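Local coordinates for transglutaminase-like domain-containing protein (Streptococcus suis, PDB 4XZ7) that probably cross-links proteins as a secreted, homodimeric transglutaminase and acts as a virulence factor that helps the bacterium resist phagocytosis, at residues D195-M208 / S268-L280. Residues are numbered along the deposited sequence; the frame is centred on the assembly and turned at random.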
loop_
_atom_site.group_PDB
_atom_site.type_symbol
_atom_site.label_atom_id
_atom_site.label_comp_id
_atom_site.label_asym_id
_atom_site.label_seq_id
_atom_site.Cartn_x
_atom_site.Cartn_y
_atom_site.Cartn_z
ATOM N N ASP B 195 -14.760 -14.549 14.469
ATOM C CA ASP B 195 -15.019 -15.740 15.272
ATOM C C ASP B 195 -16.441 -16.226 15.045
ATOM O O ASP B 195 -16.732 -17.436 15.130
ATOM C CB ASP B 195 -14.802 -15.465 16.757
ATOM C CG ASP B 195 -13.423 -15.871 17.230
ATOM O OD1 ASP B 195 -12.589 -16.278 16.388
ATOM O OD2 ASP B 195 -13.169 -15.769 18.449
ATOM N N ASP B 196 -17.332 -15.287 14.746
ATOM C CA ASP B 196 -18.698 -15.679 14.427
ATOM C C ASP B 196 -18.754 -16.380 13.078
ATOM O O ASP B 196 -19.405 -17.415 12.944
ATOM C CB ASP B 196 -19.649 -14.484 14.435
ATOM C CG ASP B 196 -21.107 -14.915 14.402
ATOM O OD1 ASP B 196 -21.597 -15.453 15.430
ATOM O OD2 ASP B 196 -21.750 -14.733 13.345
ATOM N N LEU B 197 -18.079 -15.811 12.083
ATOM C CA LEU B 197 -17.953 -16.458 10.772
ATOM C C LEU B 197 -17.417 -17.896 10.867
ATOM O O LEU B 197 -17.894 -18.802 10.169
ATOM C CB LEU B 197 -17.052 -15.619 9.871
ATOM C CG LEU B 197 -17.685 -14.702 8.820
ATOM C CD1 LEU B 197 -19.122 -14.407 9.100
ATOM C CD2 LEU B 197 -16.891 -13.399 8.713
ATOM N N ILE B 198 -16.438 -18.106 11.743
ATOM C CA ILE B 198 -15.876 -19.437 11.954
ATOM C C ILE B 198 -16.901 -20.365 12.580
ATOM O O ILE B 198 -17.050 -21.512 12.148
ATOM C CB ILE B 198 -14.631 -19.380 12.847
ATOM C CG1 ILE B 198 -13.525 -18.600 12.136
ATOM C CG2 ILE B 198 -14.149 -20.767 13.179
ATOM C CD1 ILE B 198 -12.390 -18.266 13.036
ATOM N N HIS B 199 -17.597 -19.859 13.600
ATOM C CA HIS B 199 -18.677 -20.597 14.251
ATOM C C HIS B 199 -19.691 -21.071 13.212
ATOM O O HIS B 199 -20.112 -22.233 13.217
ATOM C CB HIS B 199 -19.367 -19.725 15.308
ATOM C CG HIS B 199 -20.042 -20.502 16.397
ATOM N ND1 HIS B 199 -21.135 -21.313 16.171
ATOM C CD2 HIS B 199 -19.789 -20.576 17.726
ATOM C CE1 HIS B 199 -21.519 -21.862 17.309
ATOM N NE2 HIS B 199 -20.721 -21.429 18.268
ATOM N N LYS B 200 -20.066 -20.178 12.306
ATOM C CA LYS B 200 -21.003 -20.540 11.251
ATOM C C LYS B 200 -20.422 -21.599 10.317
ATOM O O LYS B 200 -21.154 -22.487 9.864
ATOM C CB LYS B 200 -21.417 -19.303 10.458
ATOM C CG LYS B 200 -22.574 -18.543 11.097
ATOM C CD LYS B 200 -22.798 -17.184 10.446
ATOM C CE LYS B 200 -23.929 -16.438 11.139
ATOM N NZ LYS B 200 -24.108 -15.069 10.581
ATOM N N LEU B 201 -19.122 -21.525 10.020
ATOM C CA LEU B 201 -18.518 -22.604 9.223
ATOM C C LEU B 201 -18.634 -23.933 9.975
ATOM O O LEU B 201 -18.881 -24.972 9.370
ATOM C CB LEU B 201 -17.050 -22.319 8.880
ATOM C CG LEU B 201 -16.758 -21.151 7.940
ATOM C CD1 LEU B 201 -15.257 -20.942 7.799
ATOM C CD2 LEU B 201 -17.392 -21.399 6.577
ATOM N N ILE B 202 -18.468 -23.886 11.296
ATOM C CA ILE B 202 -18.530 -25.078 12.127
ATOM C C ILE B 202 -19.931 -25.675 12.094
ATOM O O ILE B 202 -20.095 -26.889 11.945
ATOM C CB ILE B 202 -18.139 -24.780 13.589
ATOM C CG1 ILE B 202 -16.654 -24.462 13.678
ATOM C CG2 ILE B 202 -18.464 -25.964 14.479
ATOM C CD1 ILE B 202 -16.163 -24.210 15.078
ATOM N N GLU B 203 -20.928 -24.806 12.227
ATOM C CA GLU B 203 -22.325 -25.200 12.123
ATOM C C GLU B 203 -22.579 -25.848 10.768
ATOM O O GLU B 203 -23.116 -26.952 10.685
ATOM C CB GLU B 203 -23.259 -23.995 12.314
ATOM C CG GLU B 203 -23.310 -23.441 13.739
ATOM C CD GLU B 203 -23.963 -22.056 13.830
ATOM O OE1 GLU B 203 -24.720 -21.667 12.908
ATOM O OE2 GLU B 203 -23.709 -21.349 14.831
ATOM N N SER B 204 -22.177 -25.164 9.705
ATOM C CA SER B 204 -22.486 -25.632 8.359
ATOM C C SER B 204 -21.805 -26.967 8.072
ATOM O O SER B 204 -22.374 -27.833 7.406
ATOM C CB SER B 204 -22.092 -24.590 7.329
ATOM O OG SER B 204 -22.832 -23.405 7.528
ATOM N N SER B 205 -20.609 -27.152 8.620
ATOM C CA SER B 205 -19.872 -28.395 8.441
ATOM C C SER B 205 -20.540 -29.592 9.129
ATOM O O SER B 205 -20.239 -30.734 8.796
ATOM C CB SER B 205 -18.452 -28.253 8.981
ATOM O OG SER B 205 -18.408 -28.483 10.381
ATOM N N GLU B 206 -21.404 -29.314 10.107
ATOM C CA GLU B 206 -22.051 -30.331 10.941
ATOM C C GLU B 206 -21.041 -31.148 11.752
ATOM O O GLU B 206 -21.297 -32.299 12.102
ATOM C CB GLU B 206 -22.918 -31.259 10.086
ATOM C CG GLU B 206 -23.974 -30.519 9.268
ATOM C CD GLU B 206 -24.890 -31.455 8.497
ATOM O OE1 GLU B 206 -24.510 -32.625 8.290
ATOM O OE2 GLU B 206 -25.994 -31.021 8.104
ATOM N N ALA B 207 -19.901 -30.540 12.066
ATOM C CA ALA B 207 -18.855 -31.229 12.817
ATOM C C ALA B 207 -19.343 -31.693 14.188
ATOM O O ALA B 207 -18.954 -32.756 14.660
ATOM C CB ALA B 207 -17.637 -30.336 12.971
ATOM N N MET B 208 -20.198 -30.898 14.825
ATOM C CA MET B 208 -20.673 -31.231 16.166
ATOM C C MET B 208 -21.589 -32.448 16.135
ATOM O O MET B 208 -21.769 -33.111 17.147
ATOM C CB MET B 208 -21.389 -30.035 16.800
ATOM C CG MET B 208 -20.447 -28.981 17.374
ATOM S SD MET B 208 -19.371 -29.607 18.689
ATOM C CE MET B 208 -20.433 -29.452 20.126
ATOM N N SER B 268 -5.267 -23.250 7.137
ATOM C CA SER B 268 -4.747 -23.834 8.375
ATOM C C SER B 268 -5.059 -22.968 9.600
ATOM O O SER B 268 -5.291 -23.488 10.697
ATOM C CB SER B 268 -3.231 -24.061 8.276
ATOM O OG SER B 268 -2.896 -24.906 7.174
ATOM N N THR B 269 -5.062 -21.650 9.423
ATOM C CA THR B 269 -5.354 -20.745 10.543
ATOM C C THR B 269 -6.835 -20.787 10.927
ATOM O O THR B 269 -7.185 -20.850 12.112
ATOM C CB THR B 269 -4.960 -19.303 10.211
ATOM O OG1 THR B 269 -3.558 -19.254 9.891
ATOM C CG2 THR B 269 -5.279 -18.378 11.377
ATOM N N THR B 270 -7.704 -20.779 9.922
ATOM C CA THR B 270 -9.130 -20.916 10.182
ATOM C C THR B 270 -9.429 -22.280 10.813
ATOM O O THR B 270 -10.238 -22.383 11.735
ATOM C CB THR B 270 -9.945 -20.752 8.893
ATOM O OG1 THR B 270 -9.731 -19.440 8.381
ATOM C CG2 THR B 270 -11.451 -20.950 9.161
ATOM N N ALA B 271 -8.763 -23.318 10.321
ATOM C CA ALA B 271 -8.974 -24.653 10.865
ATOM C C ALA B 271 -8.486 -24.749 12.309
ATOM O O ALA B 271 -9.156 -25.333 13.146
ATOM C CB ALA B 271 -8.288 -25.708 10.001
ATOM N N ALA B 272 -7.322 -24.176 12.603
ATOM C CA ALA B 272 -6.772 -24.265 13.950
ATOM C C ALA B 272 -7.702 -23.555 14.913
ATOM O O ALA B 272 -8.018 -24.092 15.992
ATOM C CB ALA B 272 -5.374 -23.679 14.020
ATOM N N ARG B 273 -8.157 -22.362 14.513
ATOM C CA ARG B 273 -9.096 -21.609 15.349
ATOM C C ARG B 273 -10.353 -22.438 15.600
ATOM O O ARG B 273 -10.758 -22.621 16.749
ATOM C CB ARG B 273 -9.466 -20.269 14.710
ATOM C CG ARG B 273 -10.301 -19.371 15.602
ATOM C CD ARG B 273 -9.472 -18.747 16.721
ATOM N NE ARG B 273 -10.265 -17.822 17.527
ATOM C CZ ARG B 273 -9.911 -17.403 18.735
ATOM N NH1 ARG B 273 -8.772 -17.818 19.273
ATOM N NH2 ARG B 273 -10.693 -16.578 19.412
ATOM N N ALA B 274 -10.951 -22.954 14.528
ATOM C CA ALA B 274 -12.147 -23.801 14.632
ATOM C C ALA B 274 -11.970 -25.039 15.531
ATOM O O ALA B 274 -12.869 -25.401 16.283
ATOM C CB ALA B 274 -12.577 -24.234 13.256
ATOM N N PHE B 275 -10.818 -25.695 15.437
ATOM C CA PHE B 275 -10.561 -26.900 16.214
ATOM C C PHE B 275 -10.409 -26.593 17.700
ATOM O O PHE B 275 -10.800 -27.394 18.550
ATOM C CB PHE B 275 -9.308 -27.609 15.702
ATOM C CG PHE B 275 -9.471 -28.207 14.328
ATOM C CD1 PHE B 275 -10.723 -28.594 13.872
ATOM C CD2 PHE B 275 -8.377 -28.381 13.498
ATOM C CE1 PHE B 275 -10.878 -29.154 12.606
ATOM C CE2 PHE B 275 -8.525 -28.938 12.224
ATOM C CZ PHE B 275 -9.778 -29.321 11.782
ATOM N N ASN B 276 -9.816 -25.443 18.008
ATOM C CA ASN B 276 -9.683 -25.038 19.399
ATOM C C ASN B 276 -11.070 -24.766 19.965
ATOM O O ASN B 276 -11.363 -25.155 21.094
ATOM C CB ASN B 276 -8.767 -23.820 19.549
ATOM C CG ASN B 276 -7.295 -24.188 19.484
ATOM O OD1 ASN B 276 -6.891 -25.242 19.963
ATOM N ND2 ASN B 276 -6.487 -23.325 18.867
ATOM N N MET B 277 -11.931 -24.122 19.179
ATOM C CA MET B 277 -13.315 -23.936 19.592
ATOM C C MET B 277 -13.990 -25.281 19.891
ATOM O O MET B 277 -14.761 -25.400 20.844
ATOM C CB MET B 277 -14.100 -23.187 18.519
ATOM C CG MET B 277 -13.765 -21.700 18.421
ATOM S SD MET B 277 -14.611 -20.871 17.067
ATOM C CE MET B 277 -16.327 -21.172 17.476
ATOM N N LEU B 278 -13.684 -26.290 19.081
ATOM C CA LEU B 278 -14.320 -27.599 19.190
ATOM C C LEU B 278 -13.695 -28.477 20.269
ATOM O O LEU B 278 -14.032 -29.649 20.394
ATOM C CB LEU B 278 -14.253 -28.324 17.842
ATOM C CG LEU B 278 -15.108 -27.771 16.702
ATOM C CD1 LEU B 278 -14.672 -28.346 15.350
ATOM C CD2 LEU B 278 -16.580 -28.052 16.964
ATOM N N GLY B 279 -12.774 -27.919 21.042
ATOM C CA GLY B 279 -12.117 -28.683 22.087
ATOM C C GLY B 279 -10.991 -29.550 21.556
ATOM O O GLY B 279 -10.572 -30.496 22.211
ATOM N N LEU B 280 -10.491 -29.229 20.368
ATOM C CA LEU B 280 -9.426 -30.019 19.777
ATOM C C LEU B 280 -8.144 -29.184 19.677
ATOM O O LEU B 280 -7.953 -28.458 18.692
ATOM C CB LEU B 280 -9.848 -30.523 18.397
ATOM C CG LEU B 280 -10.671 -31.805 18.219
ATOM C CD1 LEU B 280 -11.136 -32.382 19.541
ATOM C CD2 LEU B 280 -11.851 -31.541 17.275
#
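I198 drops as a knob into a hole formed by T270, R273, A274 and M277, at the point where helices 195-205 and 268-277 cross at -77° with their axes 10.0 Å apart. A274 suits this crossing because its small methyl admits a branched neighbour: A274 CB lies 3.8 Å from I198 CG2. The other branch of I198, its CG1 anti to the carbonyl carbon (chi1 -65°), carries CD1 to 3.5 Å from R273 CG, across the aliphatic base of the arginine. One turn on, I202 divides its contacts, CD1 going to A274 and M277 while CG2 meets L278 CD2 tip to tip at 3.8 Å. Both helices belong to the transglutaminase-like domain, related to the papain-like peptidases; helix 268-277 packs S268, T269, A272 and F275 against strand 282-288 of the domain's sheet, and meets helix 195-205 through T270, R273, A274 and M277. Beside the apolar knob, buried D195 and R273 join in a side-on salt bridge, carboxylate and guanidinium planes 20° apart. R273 NE donates to D195 OD1 at 3.0 Å. The bond from R273 NH2 to D195 OD2, 2.8 Å long, is nearly straight. L374 and F376 carbonyls also hold the guanidinium, and N377 the carboxylate, which should fix the rotation of both groups. Packing thins toward the C-terminal end of segment 195-208, where a Schellman motif at E206 turns the chain. A207 is buried but loosely met, its CB 4.3 Å from L278 CD1. Exposed M208, bent at chi2 and chi3, slides past L278 with SD 3.6 Å from CD2, a flexible thioether suited to a solvent-facing margin.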